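Local structure of alkaline phosphatase (Thermus thermophilus, 7KWD) at residues A[86-91]-A[475-480]; A[92-97]-A[108-113]; A[145-150]-A[157-162]. The protein probably hydrolyses phosphate monoesters as a homodimeric, zinc- and magnesium-dependent alkaline phosphatase. All coordinates share one frame; numbering follows the deposited sequence.

Contact 1. Residues A[86-91]-A[475-480]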
# COMPACT_ATOMS: atom_id res chain seq x y z
N TYR A 86 11.63 -0.05 7.48
CA TYR A 86 12.64 0.98 7.66
C TYR A 86 13.97 0.40 8.13
O TYR A 86 14.03 -0.58 8.88
CB TYR A 86 12.16 2.06 8.61
CG TYR A 86 11.65 1.65 9.96
CD1 TYR A 86 12.51 1.48 11.04
CD2 TYR A 86 10.29 1.53 10.18
CE1 TYR A 86 12.01 1.15 12.31
CE2 TYR A 86 9.80 1.21 11.41
CZ TYR A 86 10.66 1.02 12.47
OH TYR A 86 10.16 0.71 13.70
N SER A 87 15.05 1.01 7.66
CA SER A 87 16.39 0.60 8.05
C SER A 87 16.84 1.46 9.24
O SER A 87 16.04 2.22 9.81
CB SER A 87 17.33 0.72 6.85
OG SER A 87 17.33 2.04 6.37
N LEU A 88 18.13 1.41 9.59
CA LEU A 88 18.57 1.99 10.86
C LEU A 88 18.48 3.52 10.87
O LEU A 88 18.14 4.11 11.91
CB LEU A 88 20.00 1.53 11.15
CG LEU A 88 20.64 1.96 12.47
CD1 LEU A 88 19.71 1.72 13.64
CD2 LEU A 88 21.94 1.18 12.60
N THR A 89 18.78 4.17 9.73
CA THR A 89 18.80 5.62 9.63
C THR A 89 17.85 6.19 8.58
O THR A 89 17.82 7.41 8.40
CB THR A 89 20.22 6.14 9.31
OG1 THR A 89 20.64 5.69 8.02
CG2 THR A 89 21.18 5.64 10.33
N SER A 90 17.04 5.35 7.91
CA SER A 90 16.17 5.84 6.85
C SER A 90 14.84 5.12 6.88
O SER A 90 14.79 3.89 6.90
CB SER A 90 16.78 5.60 5.47
OG SER A 90 15.83 5.88 4.47
N TYR A 91 13.76 5.88 6.82
CA TYR A 91 12.44 5.29 6.73
C TYR A 91 12.17 4.61 5.41
O TYR A 91 11.13 3.98 5.29
CB TYR A 91 11.40 6.35 7.00
CG TYR A 91 11.32 6.51 8.47
CD1 TYR A 91 10.65 5.59 9.19
CD2 TYR A 91 12.02 7.49 9.14
CE1 TYR A 91 10.59 5.65 10.48
CE2 TYR A 91 11.96 7.54 10.49
CZ TYR A 91 11.22 6.60 11.15
OH TYR A 91 11.07 6.51 12.54
N PRO A 475 25.09 -8.38 16.97
CA PRO A 475 25.17 -7.08 17.64
C PRO A 475 24.31 -6.01 16.98
O PRO A 475 24.01 -6.04 15.78
CB PRO A 475 26.66 -6.73 17.56
CG PRO A 475 27.19 -7.53 16.37
CD PRO A 475 26.36 -8.80 16.38
N VAL A 476 23.96 -5.05 17.80
CA VAL A 476 23.10 -3.93 17.47
C VAL A 476 23.92 -2.66 17.38
O VAL A 476 24.97 -2.52 18.01
CB VAL A 476 22.02 -3.84 18.56
CG1 VAL A 476 21.31 -2.50 18.51
CG2 VAL A 476 21.02 -5.02 18.46
N MET A 477 23.44 -1.71 16.57
CA MET A 477 23.95 -0.35 16.49
C MET A 477 22.74 0.56 16.60
O MET A 477 21.68 0.25 16.04
CB MET A 477 24.72 -0.10 15.16
CG MET A 477 25.03 1.37 14.79
SD MET A 477 26.05 1.54 13.26
CE MET A 477 27.36 0.36 13.59
N SER A 478 22.89 1.66 17.33
CA SER A 478 21.81 2.62 17.48
C SER A 478 21.78 3.55 16.28
O SER A 478 22.76 3.70 15.54
CB SER A 478 22.00 3.46 18.75
OG SER A 478 23.01 4.43 18.55
N GLU A 479 20.61 4.16 16.07
CA GLU A 479 20.46 5.11 14.98
C GLU A 479 21.47 6.25 15.10
O GLU A 479 22.09 6.67 14.10
CB GLU A 479 19.04 5.65 14.98
CG GLU A 479 18.77 6.68 13.89
CD GLU A 479 17.31 7.15 13.88
OE1 GLU A 479 16.56 6.73 14.79
OE2 GLU A 479 16.94 7.93 12.99
N GLU A 480 21.63 6.78 16.32
CA GLU A 480 22.56 7.88 16.52
C GLU A 480 23.99 7.42 16.28
O GLU A 480 24.78 8.14 15.65
CB GLU A 480 22.39 8.48 17.93
CG GLU A 480 21.09 9.28 18.16
CD GLU A 480 21.01 10.61 17.35
OE1 GLU A 480 22.00 11.39 17.33
OE2 GLU A 480 19.94 10.87 16.74
O HOH W 1 17.84 9.06 10.71
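Leu88 lies against the bend where Met477 and Ser478 lead into helix 479-487, and the apolar part of the contact is almost all its own. Its CG stands anti to the backbone N (chi1 -177°), which carries both methyls to the other segment: CD1 rests on the backbone at 3.4 Å from Met477 O, and CD2 meets Met477 CG at 3.8 Å. The two side chains cross at about a right angle. Thr89 adds a looser touch, its CG2 lying 4.0 Å from Glu479 O. The loop between strand 80-84 and helix 95-104 is thus pinned to helix 479-487, the last of the modelled chain, whose N-cap is Ser478; Ala482, one turn further on, receives Leu88, Thr89 and Met477 as well.

No direct hydrogen bond joins the segments, and the polar link runs through water. The extended chain of Glu479 passes beside the loop backbone, with its CG 3.3 Å from Leu88 O. Beyond it, one water donates both to Thr89 O at 2.8 Å and to Glu479 OE2 at 2.7 Å. The same carboxylate oxygen forms a long, weak ion pair with Arg63 of the second subunit, on which Leu333 packs against Thr89.

Contact 2. Residues A[92-97]-A[108-113]. With ZN (zinc ion), chain E.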
# COMPACT_ATOMS: atom_id res chain seq x y z
N VAL A 92 13.10 4.66 4.46
CA VAL A 92 13.00 3.88 3.25
C VAL A 92 14.26 3.05 3.10
O VAL A 92 15.36 3.60 2.94
CB VAL A 92 12.79 4.76 2.01
CG1 VAL A 92 12.68 3.88 0.75
CG2 VAL A 92 11.56 5.64 2.22
N THR A 93 14.11 1.73 3.13
CA THR A 93 15.25 0.84 3.11
C THR A 93 15.65 0.59 1.67
O THR A 93 14.88 0.84 0.74
CB THR A 93 14.88 -0.49 3.78
OG1 THR A 93 16.02 -1.31 3.99
CG2 THR A 93 13.90 -1.23 2.90
N GLU A 94 16.82 0.02 1.48
CA GLU A 94 17.03 -0.73 0.23
C GLU A 94 17.30 -2.19 0.58
O GLU A 94 17.15 -2.62 1.74
CB GLU A 94 18.11 -0.07 -0.64
CG GLU A 94 19.37 0.28 0.08
CD GLU A 94 20.06 -0.98 0.63
OE1 GLU A 94 19.81 -1.31 1.81
OE2 GLU A 94 20.82 -1.64 -0.12
N SER A 95 17.70 -2.95 -0.43
CA SER A 95 17.59 -4.40 -0.35
C SER A 95 18.58 -5.03 0.63
O SER A 95 18.25 -6.03 1.27
CB SER A 95 17.78 -5.00 -1.73
OG SER A 95 16.56 -5.19 -2.37
N SER A 96 19.81 -4.49 0.75
CA SER A 96 20.78 -5.12 1.64
C SER A 96 20.37 -4.96 3.10
O SER A 96 20.40 -5.93 3.87
CB SER A 96 22.19 -4.56 1.44
OG SER A 96 22.21 -3.15 1.55
N ALA A 97 19.96 -3.75 3.49
CA ALA A 97 19.50 -3.57 4.87
C ALA A 97 18.23 -4.38 5.12
O ALA A 97 18.05 -4.95 6.19
CB ALA A 97 19.28 -2.09 5.16
N THR A 108 20.42 -2.38 9.97
CA THR A 108 21.71 -1.92 9.47
C THR A 108 21.49 -0.69 8.61
O THR A 108 20.37 -0.28 8.31
CB THR A 108 22.43 -3.01 8.66
OG1 THR A 108 21.65 -3.36 7.51
CG2 THR A 108 22.60 -4.24 9.52
N VAL A 109 22.60 -0.06 8.28
CA VAL A 109 22.62 1.05 7.35
C VAL A 109 22.50 0.50 5.94
O VAL A 109 23.05 -0.57 5.63
CB VAL A 109 23.91 1.85 7.55
CG1 VAL A 109 24.11 2.76 6.37
CG2 VAL A 109 23.83 2.61 8.90
N ASN A 110 21.77 1.21 5.07
CA ASN A 110 21.61 0.78 3.69
C ASN A 110 22.98 0.58 3.05
O ASN A 110 23.83 1.47 3.13
CB ASN A 110 20.81 1.81 2.89
CG ASN A 110 19.35 1.95 3.37
OD1 ASN A 110 18.87 1.16 4.19
ND2 ASN A 110 18.63 2.97 2.85
N GLY A 111 23.20 -0.58 2.44
CA GLY A 111 24.42 -0.73 1.65
C GLY A 111 25.30 -1.95 1.84
O GLY A 111 25.76 -2.54 0.86
N GLY A 112 25.60 -2.30 3.08
CA GLY A 112 26.39 -3.48 3.34
C GLY A 112 25.56 -4.76 3.52
O GLY A 112 24.38 -4.73 3.84
N LEU A 113 26.23 -5.89 3.29
CA LEU A 113 25.65 -7.22 3.44
C LEU A 113 26.11 -7.82 4.75
O LEU A 113 27.31 -8.00 4.97
CB LEU A 113 26.09 -8.13 2.29
CG LEU A 113 25.62 -7.72 0.90
CD1 LEU A 113 26.23 -8.61 -0.18
CD2 LEU A 113 24.09 -7.77 0.83
ZN ZN E . 14.50 -5.11 -2.37
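Ser96 and Gly111 make the firmer of two hydrogen bonds here: Gly111 N donates to Ser96 OG at 2.9 Å, bent to 136° at the hydrogen. Ser96 OG sits between its own backbone N and carbonyl carbon (chi1 54°), where it can also donate to Glu94 OE2 at 2.6 Å, on the syn side of the carboxylate. The second bond, Asn110 ND2 to Val92 O at 3.3 Å, is weak; that amide nitrogen also donates to Ser331 O of the second subunit, while OD1 is held by Ser87.

Glu94 is the N-cap of the helix carrying Ser95, the predicted phosphoserine nucleophile, whose OG binds zinc at 2.1 Å. Glu94 OE1 takes Ala97 N on its syn lone pair at 3.0 Å, and OE2 receives Ser96 N from above the carboxylate plane. Bent back at chi2, the Glu94 side chain runs past that of Asn110 in the opposite direction, their carboxylate and amide planes 38° apart.

Van der Waals contacts fill in the remainder. Ala97 CB lies 3.4 Å from Asn110 OD1, and Ser96 CB meets Leu113 CD2 at 3.8 Å. The loop 108-113 folds back along the first turn of helix 95-104, Leu113 reaching helix 147-153 and Val109 helix 479-487; on the other segment Val92 and Glu94 touch strand 433-434.

Contact 3. Residues A[145-150]-A[157-162]. With MG (magnesium ion), chain D.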
# COMPACT_ATOMS: atom_id res chain seq x y z
N THR A 145 24.41 -13.27 -7.15
CA THR A 145 25.22 -12.59 -6.15
C THR A 145 24.56 -11.30 -5.64
O THR A 145 25.17 -10.53 -4.90
CB THR A 145 26.59 -12.26 -6.78
OG1 THR A 145 26.32 -11.61 -8.04
CG2 THR A 145 27.42 -13.50 -7.08
N HIS A 146 23.32 -11.03 -6.04
CA HIS A 146 22.66 -9.80 -5.66
C HIS A 146 22.34 -9.79 -4.16
O HIS A 146 22.53 -10.77 -3.44
CB HIS A 146 21.42 -9.61 -6.52
CG HIS A 146 21.07 -8.18 -6.79
ND1 HIS A 146 19.86 -7.64 -6.42
CD2 HIS A 146 21.75 -7.20 -7.44
CE1 HIS A 146 19.81 -6.37 -6.81
NE2 HIS A 146 20.94 -6.08 -7.44
N ALA A 147 21.86 -8.63 -3.70
CA ALA A 147 21.83 -8.36 -2.27
C ALA A 147 20.94 -9.33 -1.51
O ALA A 147 21.30 -9.79 -0.42
CB ALA A 147 21.33 -6.94 -2.01
N THR A 148 19.79 -9.69 -2.08
CA THR A 148 18.82 -10.44 -1.28
C THR A 148 19.33 -11.84 -0.99
O THR A 148 19.34 -12.25 0.18
CB THR A 148 17.47 -10.45 -1.98
OG1 THR A 148 16.99 -9.10 -2.10
CG2 THR A 148 16.49 -11.26 -1.18
N PRO A 149 19.76 -12.62 -1.97
CA PRO A 149 20.37 -13.92 -1.65
C PRO A 149 21.65 -13.77 -0.87
O PRO A 149 21.90 -14.52 0.10
CB PRO A 149 20.62 -14.56 -3.04
CG PRO A 149 20.53 -13.44 -4.01
CD PRO A 149 19.58 -12.42 -3.41
N ALA A 150 22.48 -12.78 -1.25
CA ALA A 150 23.81 -12.73 -0.64
C ALA A 150 23.71 -12.38 0.83
O ALA A 150 24.49 -12.89 1.65
CB ALA A 150 24.69 -11.74 -1.38
N PRO A 157 31.17 -5.41 2.95
CA PRO A 157 30.81 -4.00 3.16
C PRO A 157 30.19 -3.33 1.96
O PRO A 157 29.59 -2.27 2.14
CB PRO A 157 32.14 -3.32 3.52
CG PRO A 157 33.19 -4.26 3.03
CD PRO A 157 32.62 -5.63 3.12
N ASP A 158 30.28 -3.93 0.77
CA ASP A 158 29.80 -3.34 -0.48
C ASP A 158 28.95 -4.37 -1.23
O ASP A 158 29.48 -5.33 -1.79
CB ASP A 158 30.99 -2.91 -1.35
CG ASP A 158 30.58 -2.18 -2.65
OD1 ASP A 158 29.40 -1.83 -2.83
OD2 ASP A 158 31.48 -1.97 -3.50
N ARG A 159 27.62 -4.15 -1.22
CA ARG A 159 26.71 -5.06 -1.91
C ARG A 159 27.07 -5.18 -3.38
O ARG A 159 26.83 -6.22 -4.00
CB ARG A 159 25.25 -4.61 -1.77
CG ARG A 159 24.93 -3.20 -2.25
CD ARG A 159 23.44 -2.90 -2.30
NE ARG A 159 22.69 -3.72 -3.27
CZ ARG A 159 21.37 -3.64 -3.46
NH1 ARG A 159 20.77 -4.38 -4.39
NH2 ARG A 159 20.65 -2.79 -2.72
N ASN A 160 27.68 -4.14 -3.95
CA ASN A 160 27.94 -4.11 -5.39
C ASN A 160 29.22 -4.84 -5.79
O ASN A 160 29.46 -5.02 -7.00
CB ASN A 160 27.96 -2.65 -5.84
CG ASN A 160 26.58 -2.01 -5.78
OD1 ASN A 160 25.58 -2.63 -6.15
ND2 ASN A 160 26.53 -0.79 -5.29
N ALA A 161 30.01 -5.31 -4.84
CA ALA A 161 31.24 -6.03 -5.15
C ALA A 161 30.92 -7.49 -5.50
O ALA A 161 31.35 -8.44 -4.86
CB ALA A 161 32.20 -5.93 -3.97
N GLU A 162 30.11 -7.65 -6.55
CA GLU A 162 29.58 -8.98 -6.83
C GLU A 162 30.62 -9.91 -7.40
O GLU A 162 30.48 -11.13 -7.28
CB GLU A 162 28.39 -8.87 -7.79
CG GLU A 162 27.20 -8.15 -7.12
CD GLU A 162 25.96 -8.12 -8.00
OE1 GLU A 162 25.63 -7.01 -8.49
OE2 GLU A 162 25.35 -9.20 -8.21
MG MG D . 16.56 -8.44 -4.33
O HOH W 2 24.82 -7.91 -3.66
O HOH W 3 18.33 -9.49 -4.85
O HOH W 4 17.73 -6.89 -4.13
O HOH W 5 15.86 -7.48 -6.33
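Thr145 and Glu162, with His146, Ala147 and Arg159, form a buried, largely polar contact between the start of helix 147-153 and the turn that leads into helix 162-172, beside the magnesium site. Thr145 OG1 donates to Glu162 OE2 at 2.6 Å, reaching it on the anti side, 19° out of the carboxylate plane. Thr143 is a second hydrogen-bond partner of this oxygen. Glu162 CB packs 3.4 Å from Thr145 OG1, and beyond CG the chain runs extended, bringing OE2 to that hydroxyl. Replacing Glu162 with an alanine removes the carboxylate and is likely to leave the buried Thr145 hydroxyl, and that of Thr143, without their shared partner.

Arg159 rises from the type I turn 158-161, bends at chi3 (-64°) and lays one guanidinium face over Ala147 CB, 3.6 Å from CZ. At the guanidinium edge, NH1 comes 3.3 Å from His146 CE1, with ring and guanidinium planes 71° apart. Its NH2 forms a salt bridge with Glu94 and a hydrogen bond with a bound tartrate, probably from the crystallisation liquor. A water donates to both Thr145 O and Arg159 O, joining the two backbones.

On the metal side, Thr148 OG1 binds magnesium at 2.4 Å, with Asp47 and Glu270. His146 does not bind the ion directly: its ND1 and a magnesium-bound water are hydrogen-bonded at 2.9 Å, and Thr148 N donates to the same water. The chemistry is consistent with a second-shell role for His146, reaching the metal through water, while Arg159, with Ser95 nearby, probably presents its cationic end to the phosphate-binding side of the site.

Contacts 2 and 3 line one part of the active site, their centres 11 Å apart. They are joined by the salt bridge of Glu94 OE2 with Arg159 NH2 at 2.8 Å, which ties the cap of the helix bearing Ser95 to an arginine about 4 Å, side chain to side chain, from that serine. Leu113 CD1, 3.7 Å from Ala150 CB, adds apolar packing, and Asp47 links the zinc of contact 2 to the magnesium of contact 3. Contact 1 lies away from the metals, its centre 20 Å from that of contact 3, but joins contact 2 through a probable hydrogen bond from Leu88 N to Thr108 O, 3.1 Å. Contacts 1 and 2 both also touch the second subunit.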